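Local coordinates for protein tRNA (guanine(26)-N(2))-dimethyltransferase (Pyrococcus horikoshii, PDB 2DUL) that probably dimethylates the N2 amine of the guanine at position 26 of many tRNAs, using S-adenosyl-L-methionine as methyl donor, at residues I327-K336 with Y368-R377. Sequence-based numbering, arbitrary orientation.
Sequences IGRRLKIETK and YEVFIETIKR
Ile327 is set knob-into-hole among Tyr368, Phe371, Ile372 and Ile375, where segment 327-331 of helix 324-331 crosses the C-terminal helix 368-375 almost perpendicularly (signed angle -93°). Its chi1 of -68° sets CG1 beside the backbone N and turns CG2 anti to it, 3.5 Å from Ile372 CD1; CD1 meets Phe371 CE2 at 4.0 Å and the Tyr368 ring edge. Leu331 meets Ile372 tip to tip, CD1 to CD1 at 3.6 Å, and packs against the Tyr368 hydroxyl, hydrogen-bonded to Thr256 O. Past both helices a single beta bridge pairs Thr335 with Lys376: Lys336 N donates to Ile375 O (2.9 Å), and Arg377 N almost straight (172°) to Glu334 O. Glu334 OE1 forms a long salt bridge, 3.5 Å, to Arg377 NH2 at the guanidinium edge, while Thr335 O lies over one face without a hydrogen bond. Extended Lys336 sends NZ weakly to Thr374 O and more firmly to a water bridging Glu373 O and Lys376 O. With an alanine here, that water would probably lose its ammonium donor and Thr374 O its weak partner. Far from the cofactor site, helix 338-347 backs Phe371, Thr374 and Ile375; Thr374 OG1 donates to Val370 O at 2.8 Å.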
ATOM      1  N   ILE A 327      -0.086  16.939 -20.340  1.00 24.98           N
ATOM      2  CA  ILE A 327       0.361  16.791 -21.719  1.00 24.88           C
ATOM      3  C   ILE A 327      -0.053  18.010 -22.533  1.00 25.10           C
ATOM      4  O   ILE A 327       0.689  18.466 -23.404  1.00 24.86           O
ATOM      5  CB  ILE A 327      -0.205  15.506 -22.364  1.00 26.00           C
ATOM      6  CG1 ILE A 327       0.424  14.279 -21.690  1.00 27.74           C
ATOM      7  CG2 ILE A 327       0.087  15.495 -23.860  1.00 26.27           C
ATOM      8  CD1 ILE A 327      -0.039  12.939 -22.246  1.00 27.36           C
ATOM      9  N   GLY A 328      -1.236  18.539 -22.244  1.00 25.80           N
ATOM     10  CA  GLY A 328      -1.693  19.726 -22.942  1.00 26.83           C
ATOM     11  C   GLY A 328      -0.724  20.875 -22.699  1.00 27.88           C
ATOM     12  O   GLY A 328      -0.380  21.613 -23.626  1.00 27.10           O
ATOM     13  N   ARG A 329      -0.272  21.027 -21.456  1.00 26.88           N
ATOM     14  CA  ARG A 329       0.665  22.102 -21.126  1.00 29.41           C
ATOM     15  C   ARG A 329       2.050  21.874 -21.732  1.00 28.74           C
ATOM     16  O   ARG A 329       2.695  22.820 -22.191  1.00 28.18           O
ATOM     17  CB  ARG A 329       0.796  22.259 -19.606  1.00 31.62           C
ATOM     18  CG  ARG A 329      -0.492  22.656 -18.908  1.00 34.58           C
ATOM     19  CD  ARG A 329      -0.280  22.926 -17.422  1.00 39.95           C
ATOM     20  NE  ARG A 329       0.516  24.126 -17.172  1.00 44.22           N
ATOM     21  CZ  ARG A 329       1.843  24.147 -17.102  1.00 46.74           C
ATOM     22  NH1 ARG A 329       2.533  23.026 -17.257  1.00 49.36           N
ATOM     23  NH2 ARG A 329       2.480  25.291 -16.882  1.00 46.77           N
ATOM     24  N   ARG A 330       2.507  20.624 -21.735  1.00 26.71           N
ATOM     25  CA  ARG A 330       3.820  20.300 -22.287  1.00 25.99           C
ATOM     26  C   ARG A 330       3.871  20.519 -23.796  1.00 26.22           C
ATOM     27  O   ARG A 330       4.809  21.129 -24.311  1.00 26.55           O
ATOM     28  CB  ARG A 330       4.197  18.847 -21.963  1.00 25.95           C
ATOM     29  CG  ARG A 330       4.426  18.575 -20.477  1.00 27.80           C
ATOM     30  CD  ARG A 330       4.865  17.131 -20.221  1.00 28.29           C
ATOM     31  NE  ARG A 330       4.978  16.840 -18.791  1.00 27.76           N
ATOM     32  CZ  ARG A 330       5.951  17.286 -17.998  1.00 29.66           C
ATOM     33  NH1 ARG A 330       6.924  18.048 -18.485  1.00 28.91           N
ATOM     34  NH2 ARG A 330       5.942  16.983 -16.705  1.00 28.74           N
ATOM     35  N   LEU A 331       2.859  20.026 -24.504  1.00 26.57           N
ATOM     36  CA  LEU A 331       2.800  20.166 -25.956  1.00 27.59           C
ATOM     37  C   LEU A 331       2.278  21.535 -26.393  1.00 27.60           C
ATOM     38  O   LEU A 331       2.459  21.936 -27.545  1.00 26.12           O
ATOM     39  CB  LEU A 331       1.909  19.071 -26.558  1.00 25.50           C
ATOM     40  CG  LEU A 331       2.413  17.628 -26.443  1.00 27.96           C
ATOM     41  CD1 LEU A 331       1.357  16.673 -26.980  1.00 27.96           C
ATOM     42  CD2 LEU A 331       3.719  17.475 -27.215  1.00 25.99           C
ATOM     43  N   LYS A 332       1.636  22.247 -25.471  1.00 27.95           N
ATOM     44  CA  LYS A 332       1.067  23.559 -25.767  1.00 28.55           C
ATOM     45  C   LYS A 332      -0.091  23.400 -26.742  1.00 28.66           C
ATOM     46  O   LYS A 332      -0.134  24.045 -27.790  1.00 29.16           O
ATOM     47  CB  LYS A 332       2.122  24.492 -26.371  1.00 30.05           C
ATOM     48  CG  LYS A 332       3.315  24.748 -25.467  1.00 32.43           C
ATOM     49  CD  LYS A 332       2.893  25.416 -24.169  1.00 33.50           C
ATOM     50  CE  LYS A 332       4.090  25.647 -23.256  1.00 36.43           C
ATOM     51  NZ  LYS A 332       5.125  26.495 -23.918  1.00 39.86           N
ATOM     52  N   ILE A 333      -1.022  22.521 -26.396  1.00 28.05           N
ATOM     53  CA  ILE A 333      -2.189  22.291 -27.233  1.00 30.75           C
ATOM     54  C   ILE A 333      -3.438  22.282 -26.368  1.00 30.94           C
ATOM     55  O   ILE A 333      -3.360  22.136 -25.148  1.00 31.82           O
ATOM     56  CB  ILE A 333      -2.107  20.934 -27.977  1.00 31.11           C
ATOM     57  CG1 ILE A 333      -2.007  19.791 -26.963  1.00 33.73           C
ATOM     58  CG2 ILE A 333      -0.915  20.925 -28.922  1.00 31.51           C
ATOM     59  CD1 ILE A 333      -2.037  18.401 -27.588  1.00 32.43           C
ATOM     60  N   GLU A 334      -4.587  22.460 -27.009  1.00 31.68           N
ATOM     61  CA  GLU A 334      -5.867  22.431 -26.318  1.00 32.47           C
ATOM     62  C   GLU A 334      -6.321  20.976 -26.369  1.00 32.25           C
ATOM     63  O   GLU A 334      -6.070  20.283 -27.356  1.00 31.92           O
ATOM     64  CB  GLU A 334      -6.880  23.320 -27.040  1.00 34.80           C
ATOM     65  CG  GLU A 334      -6.560  24.806 -26.963  1.00 41.65           C
ATOM     66  CD  GLU A 334      -6.919  25.416 -25.620  1.00 44.25           C
ATOM     67  OE1 GLU A 334      -6.520  24.852 -24.576  1.00 46.19           O
ATOM     68  OE2 GLU A 334      -7.600  26.466 -25.611  1.00 45.32           O
ATOM     69  N   THR A 335      -6.988  20.517 -25.314  1.00 31.68           N
ATOM     70  CA  THR A 335      -7.448  19.132 -25.256  1.00 31.63           C
ATOM     71  C   THR A 335      -8.937  18.977 -24.961  1.00 31.96           C
ATOM     72  O   THR A 335      -9.585  19.882 -24.429  1.00 31.47           O
ATOM     73  CB  THR A 335      -6.684  18.347 -24.180  1.00 31.07           C
ATOM     74  OG1 THR A 335      -6.986  18.897 -22.892  1.00 31.45           O
ATOM     75  CG2 THR A 335      -5.186  18.431 -24.421  1.00 30.06           C
ATOM     76  N   LYS A 336      -9.466  17.807 -25.306  1.00 31.69           N
ATOM     77  CA  LYS A 336     -10.869  17.492 -25.072  1.00 31.64           C
ATOM     78  C   LYS A 336     -11.000  17.071 -23.615  1.00 32.24           C
ATOM     79  O   LYS A 336     -10.004  17.000 -22.894  1.00 32.62           O
ATOM     80  CB  LYS A 336     -11.308  16.348 -25.986  1.00 32.14           C
ATOM     81  CG  LYS A 336     -11.111  16.633 -27.466  1.00 32.99           C
ATOM     82  CD  LYS A 336     -11.408  15.408 -28.319  1.00 35.69           C
ATOM     83  CE  LYS A 336     -11.169  15.696 -29.795  1.00 37.05           C
ATOM     84  NZ  LYS A 336     -11.319  14.474 -30.636  1.00 40.13           N
ATOM     85  N   TYR A 368       1.188   6.387 -27.528  1.00 23.05           N
ATOM     86  CA  TYR A 368       1.216   7.816 -27.235  1.00 22.43           C
ATOM     87  C   TYR A 368       0.691   8.680 -28.388  1.00 22.21           C
ATOM     88  O   TYR A 368      -0.129   9.574 -28.183  1.00 23.16           O
ATOM     89  CB  TYR A 368       2.647   8.245 -26.901  1.00 22.18           C
ATOM     90  CG  TYR A 368       2.815   9.743 -26.755  1.00 24.39           C
ATOM     91  CD1 TYR A 368       2.422  10.403 -25.590  1.00 24.62           C
ATOM     92  CD2 TYR A 368       3.355  10.501 -27.795  1.00 25.39           C
ATOM     93  CE1 TYR A 368       2.566  11.793 -25.461  1.00 25.85           C
ATOM     94  CE2 TYR A 368       3.502  11.885 -27.683  1.00 25.90           C
ATOM     95  CZ  TYR A 368       3.106  12.524 -26.518  1.00 26.22           C
ATOM     96  OH  TYR A 368       3.241  13.890 -26.424  1.00 25.97           O
ATOM     97  N   GLU A 369       1.170   8.422 -29.601  1.00 23.43           N
ATOM     98  CA  GLU A 369       0.744   9.208 -30.753  1.00 24.24           C
ATOM     99  C   GLU A 369      -0.750   9.112 -31.020  1.00 22.68           C
ATOM    100  O   GLU A 369      -1.370  10.088 -31.440  1.00 23.21           O
ATOM    101  CB  GLU A 369       1.519   8.796 -32.004  1.00 24.94           C
ATOM    102  CG  GLU A 369       3.018   9.057 -31.931  1.00 29.39           C
ATOM    103  CD  GLU A 369       3.371  10.513 -31.637  1.00 31.74           C
ATOM    104  OE1 GLU A 369       2.590  11.422 -31.999  1.00 30.59           O
ATOM    105  OE2 GLU A 369       4.453  10.746 -31.060  1.00 34.57           O
ATOM    106  N   VAL A 370      -1.332   7.942 -30.785  1.00 22.30           N
ATOM    107  CA  VAL A 370      -2.768   7.784 -30.994  1.00 22.71           C
ATOM    108  C   VAL A 370      -3.507   8.589 -29.926  1.00 23.10           C
ATOM    109  O   VAL A 370      -4.533   9.203 -30.202  1.00 23.68           O
ATOM    110  CB  VAL A 370      -3.197   6.309 -30.898  1.00 21.55           C
ATOM    111  CG1 VAL A 370      -4.717   6.209 -30.857  1.00 22.68           C
ATOM    112  CG2 VAL A 370      -2.655   5.538 -32.094  1.00 23.68           C
ATOM    113  N   PHE A 371      -2.980   8.581 -28.705  1.00 21.75           N
ATOM    114  CA  PHE A 371      -3.602   9.329 -27.616  1.00 22.98           C
ATOM    115  C   PHE A 371      -3.625  10.820 -27.947  1.00 21.82           C
ATOM    116  O   PHE A 371      -4.652  11.478 -27.801  1.00 22.87           O
ATOM    117  CB  PHE A 371      -2.831   9.118 -26.306  1.00 21.89           C
ATOM    118  CG  PHE A 371      -3.465   9.788 -25.115  1.00 22.06           C
ATOM    119  CD1 PHE A 371      -4.551   9.205 -24.469  1.00 20.14           C
ATOM    120  CD2 PHE A 371      -2.983  11.012 -24.649  1.00 22.35           C
ATOM    121  CE1 PHE A 371      -5.152   9.826 -23.371  1.00 21.57           C
ATOM    122  CE2 PHE A 371      -3.576  11.647 -23.551  1.00 20.84           C
ATOM    123  CZ  PHE A 371      -4.661  11.053 -22.911  1.00 20.93           C
ATOM    124  N   ILE A 372      -2.485  11.340 -28.394  1.00 23.79           N
ATOM    125  CA  ILE A 372      -2.357  12.756 -28.733  1.00 25.40           C
ATOM    126  C   ILE A 372      -3.324  13.169 -29.836  1.00 26.50           C
ATOM    127  O   ILE A 372      -3.967  14.222 -29.754  1.00 25.92           O
ATOM    128  CB  ILE A 372      -0.915  13.095 -29.180  1.00 27.26           C
ATOM    129  CG1 ILE A 372       0.062  12.808 -28.040  1.00 28.46           C
ATOM    130  CG2 ILE A 372      -0.825  14.557 -29.603  1.00 29.93           C
ATOM    131  CD1 ILE A 372      -0.280  13.506 -26.745  1.00 30.52           C
ATOM    132  N   GLU A 373      -3.425  12.346 -30.871  1.00 25.37           N
ATOM    133  CA  GLU A 373      -4.325  12.651 -31.970  1.00 27.66           C
ATOM    134  C   GLU A 373      -5.761  12.653 -31.462  1.00 27.26           C
ATOM    135  O   GLU A 373      -6.598  13.405 -31.949  1.00 27.61           O
ATOM    136  CB  GLU A 373      -4.166  11.623 -33.096  1.00 29.80           C
ATOM    137  CG  GLU A 373      -4.998  11.941 -34.336  1.00 34.41           C
ATOM    138  CD  GLU A 373      -4.677  11.029 -35.512  1.00 39.15           C
ATOM    139  OE1 GLU A 373      -4.950   9.813 -35.419  1.00 41.79           O
ATOM    140  OE2 GLU A 373      -4.149  11.533 -36.530  1.00 39.68           O
ATOM    141  N   THR A 374      -6.037  11.818 -30.466  1.00 27.05           N
ATOM    142  CA  THR A 374      -7.380  11.727 -29.901  1.00 26.22           C
ATOM    143  C   THR A 374      -7.736  12.871 -28.948  1.00 26.31           C
ATOM    144  O   THR A 374      -8.890  13.287 -28.889  1.00 26.39           O
ATOM    145  CB  THR A 374      -7.570  10.404 -29.143  1.00 27.23           C
ATOM    146  OG1 THR A 374      -7.292   9.305 -30.020  1.00 26.84           O
ATOM    147  CG2 THR A 374      -8.997  10.292 -28.622  1.00 25.22           C
ATOM    148  N   ILE A 375      -6.762  13.375 -28.196  1.00 25.59           N
ATOM    149  CA  ILE A 375      -7.059  14.456 -27.254  1.00 27.64           C
ATOM    150  C   ILE A 375      -7.092  15.833 -27.910  1.00 30.49           C
ATOM    151  O   ILE A 375      -7.696  16.760 -27.369  1.00 29.76           O
ATOM    152  CB  ILE A 375      -6.046  14.502 -26.080  1.00 26.06           C
ATOM    153  CG1 ILE A 375      -4.650  14.856 -26.596  1.00 25.69           C
ATOM    154  CG2 ILE A 375      -6.038  13.168 -25.351  1.00 25.13           C
ATOM    155  CD1 ILE A 375      -3.592  14.899 -25.501  1.00 24.18           C
ATOM    156  N   LYS A 376      -6.442  15.961 -29.065  1.00 34.22           N
ATOM    157  CA  LYS A 376      -6.404  17.228 -29.795  1.00 40.24           C
ATOM    158  C   LYS A 376      -7.803  17.808 -29.938  1.00 43.21           C
ATOM    159  O   LYS A 376      -8.637  17.254 -30.648  1.00 42.88           O
ATOM    160  CB  LYS A 376      -5.804  17.026 -31.188  1.00 41.40           C
ATOM    161  CG  LYS A 376      -4.290  16.937 -31.221  1.00 44.66           C
ATOM    162  CD  LYS A 376      -3.647  18.306 -31.062  1.00 48.94           C
ATOM    163  CE  LYS A 376      -3.987  19.220 -32.235  1.00 50.26           C
ATOM    164  NZ  LYS A 376      -3.302  20.541 -32.143  1.00 51.44           N
ATOM    165  N   ARG A 377      -8.056  18.925 -29.265  1.00 47.37           N
ATOM    166  CA  ARG A 377      -9.363  19.562 -29.335  1.00 52.57           C
ATOM    167  C   ARG A 377      -9.399  20.574 -30.473  1.00 54.14           C
ATOM    168  O   ARG A 377     -10.111  20.310 -31.468  1.00 55.19           O
ATOM    169  CB  ARG A 377      -9.686  20.251 -28.004  1.00 54.97           C
ATOM    170  CG  ARG A 377     -11.077  20.866 -27.934  1.00 58.94           C
ATOM    171  CD  ARG A 377     -11.461  21.221 -26.501  1.00 61.58           C
ATOM    172  NE  ARG A 377     -10.566  22.210 -25.906  1.00 65.04           N
ATOM    173  CZ  ARG A 377     -10.644  22.624 -24.644  1.00 66.12           C
ATOM    174  NH1 ARG A 377     -11.578  22.132 -23.839  1.00 67.58           N
ATOM    175  NH2 ARG A 377      -9.790  23.529 -24.184  1.00 67.60           N
TER
HETATM  176  O   HOH W   1      -8.808  15.043 -32.021  1.00 50.51           O